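Local coordinates for protein leucine aminopeptidase 1 (Caenorhabditis elegans, PDB 2HC9) that releases N-terminal amino acids, preferably leucine, from peptides as a zinc-dependent M17 aminopeptidase and probably acts as a digestive enzyme, at residues L163-E168 and V290-S295; V194-A199 and G281-Y286. The protein carries 1 engineered substitution. All coordinates share one frame; numbering follows the deposited sequence. Where two conformers were deposited one is given.

Contact 1 of 2, residues L163-E168 and V290-S295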
loop_
_atom_site.group_PDB
_atom_site.type_symbol
_atom_site.label_atom_id
_atom_site.label_comp_id
_atom_site.label_asym_id
_atom_site.label_seq_id
_atom_site.Cartn_x
_atom_site.Cartn_y
_atom_site.Cartn_z
ATOM N N LEU A 163 -42.439 17.109 -20.128
ATOM C CA LEU A 163 -41.021 17.016 -20.503
ATOM C C LEU A 163 -40.232 18.243 -20.025
ATOM O O LEU A 163 -39.071 18.140 -19.655
ATOM C CB LEU A 163 -40.891 16.840 -22.026
ATOM C CG LEU A 163 -41.388 15.477 -22.549
ATOM C CD1 LEU A 163 -41.543 15.525 -24.092
ATOM C CD2 LEU A 163 -40.432 14.336 -22.155
ATOM N N THR A 164 -40.871 19.413 -20.028
ATOM C CA THR A 164 -40.252 20.598 -19.441
ATOM C C THR A 164 -40.041 20.419 -17.929
ATOM O O THR A 164 -38.993 20.787 -17.389
ATOM C CB THR A 164 -41.140 21.839 -19.730
ATOM O OG1 THR A 164 -41.270 21.973 -21.152
ATOM C CG2 THR A 164 -40.542 23.113 -19.149
ATOM N N ASP A 165 -41.056 19.876 -17.251
ATOM C CA ASP A 165 -40.958 19.593 -15.819
ATOM C C ASP A 165 -39.919 18.510 -15.543
ATOM O O ASP A 165 -39.189 18.582 -14.544
ATOM C CB ASP A 165 -42.303 19.137 -15.285
ATOM C CG ASP A 165 -43.291 20.290 -15.107
ATOM O OD1 ASP A 165 -42.853 21.448 -14.967
ATOM O OD2 ASP A 165 -44.500 20.019 -15.091
ATOM N N LEU A 166 -39.864 17.506 -16.408
ATOM C CA LEU A 166 -38.849 16.464 -16.243
ATOM C C LEU A 166 -37.442 17.041 -16.434
ATOM O O LEU A 166 -36.534 16.753 -15.642
ATOM C CB LEU A 166 -39.079 15.323 -17.238
ATOM C CG LEU A 166 -37.994 14.228 -17.194
ATOM C CD1 LEU A 166 -38.001 13.529 -15.821
ATOM C CD2 LEU A 166 -38.227 13.237 -18.338
ATOM N N SER A 167 -37.268 17.863 -17.467
ATOM C CA SER A 167 -36.000 18.563 -17.664
ATOM C C SER A 167 -35.585 19.331 -16.417
ATOM O O SER A 167 -34.419 19.309 -16.032
ATOM C CB SER A 167 -36.071 19.522 -18.858
ATOM O OG SER A 167 -36.272 18.813 -20.071
ATOM N N GLU A 168 -36.535 20.030 -15.804
ATOM C CA GLU A 168 -36.248 20.766 -14.570
ATOM C C GLU A 168 -35.875 19.809 -13.445
ATOM O O GLU A 168 -34.933 20.061 -12.704
ATOM C CB GLU A 168 -37.444 21.654 -14.179
ATOM C CG GLU A 168 -37.327 22.317 -12.784
ATOM C CD GLU A 168 -36.271 23.440 -12.691
ATOM O OE1 GLU A 168 -35.475 23.665 -13.620
ATOM O OE2 GLU A 168 -36.224 24.109 -11.641
ATOM N N VAL A 290 -45.884 14.485 -8.923
ATOM C CA VAL A 290 -46.985 15.165 -8.215
ATOM C C VAL A 290 -47.496 16.360 -9.035
ATOM O O VAL A 290 -48.666 16.746 -8.929
ATOM C CB VAL A 290 -46.597 15.533 -6.740
ATOM C CG1 VAL A 290 -47.678 16.426 -6.079
ATOM C CG2 VAL A 290 -46.466 14.235 -5.917
ATOM N N LYS A 291 -46.635 16.908 -9.894
ATOM C CA LYS A 291 -47.048 17.995 -10.786
ATOM C C LYS A 291 -48.043 17.532 -11.839
ATOM O O LYS A 291 -48.686 18.357 -12.511
ATOM C CB LYS A 291 -45.833 18.635 -11.460
ATOM C CG LYS A 291 -45.001 19.500 -10.525
ATOM C CD LYS A 291 -43.714 19.916 -11.226
ATOM C CE LYS A 291 -42.931 20.913 -10.381
ATOM N NZ LYS A 291 -43.647 22.212 -10.316
ATOM N N HIS A 292 -48.179 16.221 -11.988
ATOM C CA HIS A 292 -48.990 15.711 -13.079
ATOM C C HIS A 292 -50.096 14.759 -12.651
ATOM O O HIS A 292 -50.308 13.715 -13.261
ATOM C CB HIS A 292 -48.093 15.197 -14.198
ATOM C CG HIS A 292 -47.336 16.298 -14.870
ATOM N ND1 HIS A 292 -47.865 17.022 -15.915
ATOM C CD2 HIS A 292 -46.130 16.854 -14.598
ATOM C CE1 HIS A 292 -47.013 17.969 -16.269
ATOM N NE2 HIS A 292 -45.949 17.888 -15.488
ATOM N N GLY A 293 -50.829 15.162 -11.619
ATOM C CA GLY A 293 -52.073 14.506 -11.260
ATOM C C GLY A 293 -51.862 13.080 -10.772
ATOM O O GLY A 293 -52.604 12.171 -11.141
ATOM N N PHE A 294 -50.841 12.878 -9.951
ATOM C CA PHE A 294 -50.499 11.526 -9.505
ATOM C C PHE A 294 -51.615 10.928 -8.631
ATOM O O PHE A 294 -51.991 11.487 -7.585
ATOM C CB PHE A 294 -49.186 11.519 -8.716
ATOM C CG PHE A 294 -48.590 10.136 -8.545
ATOM C CD1 PHE A 294 -47.850 9.548 -9.581
ATOM C CD2 PHE A 294 -48.729 9.445 -7.338
ATOM C CE1 PHE A 294 -47.282 8.263 -9.427
ATOM C CE2 PHE A 294 -48.166 8.172 -7.175
ATOM C CZ PHE A 294 -47.446 7.583 -8.225
ATOM N N SER A 295 -52.121 9.786 -9.068
ATOM C CA SER A 295 -53.422 9.300 -8.623
ATOM C C SER A 295 -53.319 8.389 -7.388
ATOM O O SER A 295 -54.341 8.003 -6.817
ATOM C CB SER A 295 -54.116 8.544 -9.755
ATOM O OG SER A 295 -53.443 7.326 -10.022
HETATM O O HOH W 1 -43.831 23.384 -12.955
#
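The imidazole ring of His292 meets the carboxylate of Asp165 at its edge, with the two planes turned 57° from each other. NE2 of His292 donates to OD2 of Asp165 over 2.6 Å, a short bond bent to 145° at the hydrogen. OD2 receives it on its anti lone pair and lies 22° out of the ring plane, while CB of Asp165 sits near the same edge, in plane, 3.9 Å from NE2 of His292. The other oxygen, OD1, takes a 3.0 Å hydrogen bond from a water, which in the lysine conformer given here accepts from NZ of Lys291 at 2.9 Å. In this conformer Lys291 NZ and Asp165 OD1 are themselves 4.8 Å apart, so the opposite charges would meet through the water rather than pair directly. The lysine chain runs extended past the carboxylate, CD 3.9 Å from CG of Asp165, and its last bend brings NZ to the water. With an alanine here instead of the aspartate, NE2 of the buried His292 would probably lose its acceptor, and the water one of its anchors. The backbone of His292 also pairs with Ser485 near the C terminus. Lying away from the annotated sites, this is a histidine-carboxylate hydrogen bond that joins helix 157-178 to the loop between helix 277-290 and strand 297-307 of the catalytic domain.

Contact 2 of 2, residues V194-A199 and G281-Y286; sequences VKVGNA and GMLEAY
Helical segments 194-199 and 281-286 run nearly parallel, their N-to-C directions 12° apart and their axes 10.5 Å from each other at closest approach. Val196 and Leu283 are the facing pair, with CA atoms 7.7 Å apart. Val196 points toward the other helix. CD1 of Leu283 reaches the branch carbon of Val196, 3.7 Å from CB, and lies 3.8 Å from CG1 of the same valine. With CG of Leu283 anti to the backbone N (chi1 176°), the leucine carries its methyls to the valine although its CB does not head straight for the partner. On the two flanks of this pair, CG1 of Val196 comes to the ring edge of Tyr286, 4.4 Å from CD2, and CG2 lies 4.2 Å from OE2 of Glu284, whose chain bends at chi2. The contact is mainly apolar, with no hydrogen bond from helix to helix; the tyrosine hydroxyl instead bonds to Ser202. Beneath the helices, Leu283 and Tyr286 rest on Leu236 of strand 232-238 and on strand 297-307, through Leu302, Leu298 and Ala300. Glu284 packs against helix 157-178, and Met282 and Ala285 touch Phe476 of helix 473-480, placing helix 277-290 among other helices against the central sheet.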
loop_
_atom_site.group_PDB
_atom_site.type_symbol
_atom_site.label_atom_id
_atom_site.label_comp_id
_atom_site.label_asym_id
_atom_site.label_seq_id
_atom_site.Cartn_x
_atom_site.Cartn_y
_atom_site.Cartn_z
ATOM N N VAL A 194 -38.147 20.998 1.642
ATOM C CA VAL A 194 -39.332 21.734 2.123
ATOM C C VAL A 194 -39.918 22.674 1.041
ATOM O O VAL A 194 -41.143 22.802 0.913
ATOM C CB VAL A 194 -39.068 22.460 3.460
ATOM C CG1 VAL A 194 -40.269 23.394 3.845
ATOM C CG2 VAL A 194 -38.837 21.431 4.564
ATOM N N LYS A 195 -39.050 23.288 0.241
ATOM C CA LYS A 195 -39.513 24.087 -0.902
ATOM C C LYS A 195 -40.363 23.272 -1.873
ATOM O O LYS A 195 -41.421 23.718 -2.293
ATOM C CB LYS A 195 -38.321 24.693 -1.648
ATOM C CG LYS A 195 -37.747 25.894 -0.954
ATOM C CD LYS A 195 -36.600 26.515 -1.783
ATOM C CE LYS A 195 -37.164 27.350 -2.925
ATOM N NZ LYS A 195 -36.094 27.932 -3.788
ATOM N N VAL A 196 -39.892 22.077 -2.226
ATOM C CA VAL A 196 -40.660 21.170 -3.081
ATOM C C VAL A 196 -41.952 20.726 -2.356
ATOM O O VAL A 196 -43.029 20.677 -2.967
ATOM C CB VAL A 196 -39.810 19.922 -3.502
ATOM C CG1 VAL A 196 -40.699 18.852 -4.176
ATOM C CG2 VAL A 196 -38.636 20.343 -4.401
ATOM N N GLY A 197 -41.836 20.431 -1.060
ATOM C CA GLY A 197 -43.007 20.126 -0.215
ATOM C C GLY A 197 -44.088 21.205 -0.325
ATOM O O GLY A 197 -45.278 20.889 -0.479
ATOM N N ASN A 198 -43.672 22.466 -0.243
ATOM C CA ASN A 198 -44.618 23.580 -0.323
ATOM C C ASN A 198 -45.223 23.685 -1.728
ATOM O O ASN A 198 -46.449 23.809 -1.867
ATOM C CB ASN A 198 -43.963 24.903 0.111
ATOM C CG ASN A 198 -44.106 25.172 1.615
ATOM O OD1 ASN A 198 -45.115 25.715 2.063
ATOM N ND2 ASN A 198 -43.086 24.819 2.388
ATOM N N ALA A 199 -44.374 23.619 -2.753
ATOM C CA ALA A 199 -44.812 23.748 -4.161
ATOM C C ALA A 199 -45.809 22.671 -4.551
ATOM O O ALA A 199 -46.729 22.911 -5.342
ATOM C CB ALA A 199 -43.610 23.721 -5.117
ATOM N N GLY A 281 -32.473 12.676 -6.213
ATOM C CA GLY A 281 -33.232 12.044 -7.312
ATOM C C GLY A 281 -34.648 11.657 -6.892
ATOM O O GLY A 281 -35.598 11.832 -7.670
ATOM N N MET A 282 -34.812 11.169 -5.661
ATOM C CA MET A 282 -36.159 10.817 -5.155
ATOM C C MET A 282 -37.030 12.073 -4.984
ATOM O O MET A 282 -38.207 12.085 -5.376
ATOM C CB MET A 282 -36.086 10.047 -3.819
ATOM C CG MET A 282 -35.517 8.598 -3.956
ATOM S SD MET A 282 -36.253 7.694 -5.344
ATOM C CE MET A 282 -36.566 6.069 -4.633
ATOM N N LEU A 283 -36.444 13.118 -4.407
ATOM C CA LEU A 283 -37.136 14.410 -4.246
ATOM C C LEU A 283 -37.636 14.951 -5.582
ATOM O O LEU A 283 -38.797 15.401 -5.704
ATOM C CB LEU A 283 -36.166 15.432 -3.626
ATOM C CG LEU A 283 -36.708 16.862 -3.491
ATOM C CD1 LEU A 283 -37.937 16.832 -2.573
ATOM C CD2 LEU A 283 -35.635 17.851 -3.027
ATOM N N GLU A 284 -36.765 14.934 -6.593
ATOM C CA GLU A 284 -37.127 15.504 -7.888
ATOM C C GLU A 284 -38.023 14.614 -8.723
ATOM O O GLU A 284 -38.827 15.113 -9.515
ATOM C CB GLU A 284 -35.883 15.956 -8.670
ATOM C CG GLU A 284 -35.037 16.995 -7.888
ATOM C CD GLU A 284 -35.767 18.328 -7.662
ATOM O OE1 GLU A 284 -36.653 18.668 -8.474
ATOM O OE2 GLU A 284 -35.410 19.042 -6.691
ATOM N N ALA A 285 -37.924 13.297 -8.524
ATOM C CA ALA A 285 -38.948 12.371 -9.058
ATOM C C ALA A 285 -40.328 12.642 -8.472
ATOM O O ALA A 285 -41.310 12.670 -9.202
ATOM C CB ALA A 285 -38.569 10.892 -8.808
ATOM N N TYR A 286 -40.394 12.788 -7.150
ATOM C CA TYR A 286 -41.642 13.077 -6.456
ATOM C C TYR A 286 -42.237 14.360 -7.033
ATOM O O TYR A 286 -43.425 14.412 -7.342
ATOM C CB TYR A 286 -41.350 13.239 -4.962
ATOM C CG TYR A 286 -42.530 13.633 -4.088
ATOM C CD1 TYR A 286 -43.341 12.655 -3.511
ATOM C CD2 TYR A 286 -42.821 14.989 -3.826
ATOM C CE1 TYR A 286 -44.398 12.984 -2.701
ATOM C CE2 TYR A 286 -43.893 15.341 -2.992
ATOM C CZ TYR A 286 -44.667 14.328 -2.430
ATOM O OH TYR A 286 -45.729 14.631 -1.613
#

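Overall arrangement
From the N terminus the chain passes through the N-terminal mixed sheet before helix 157-178, whose segment 163-168 opens contact 1, and then helix 186-199, which supplies the first half of contact 2. It passes through strands 203-208, 232-238 and 246-254 before helix 277-290 closes contact 2. The same helix leads into the loop at 290-295, which closes contact 1 before strand 297-307. Contact 2 is therefore nested inside the longer loop of contact 1, and the two never cross. Their centres lie about 11 Å apart, on the same side of the chain's centre. Together they tie two successive helices, 157-178 and 186-199, to helix 277-290 and the loop that follows it.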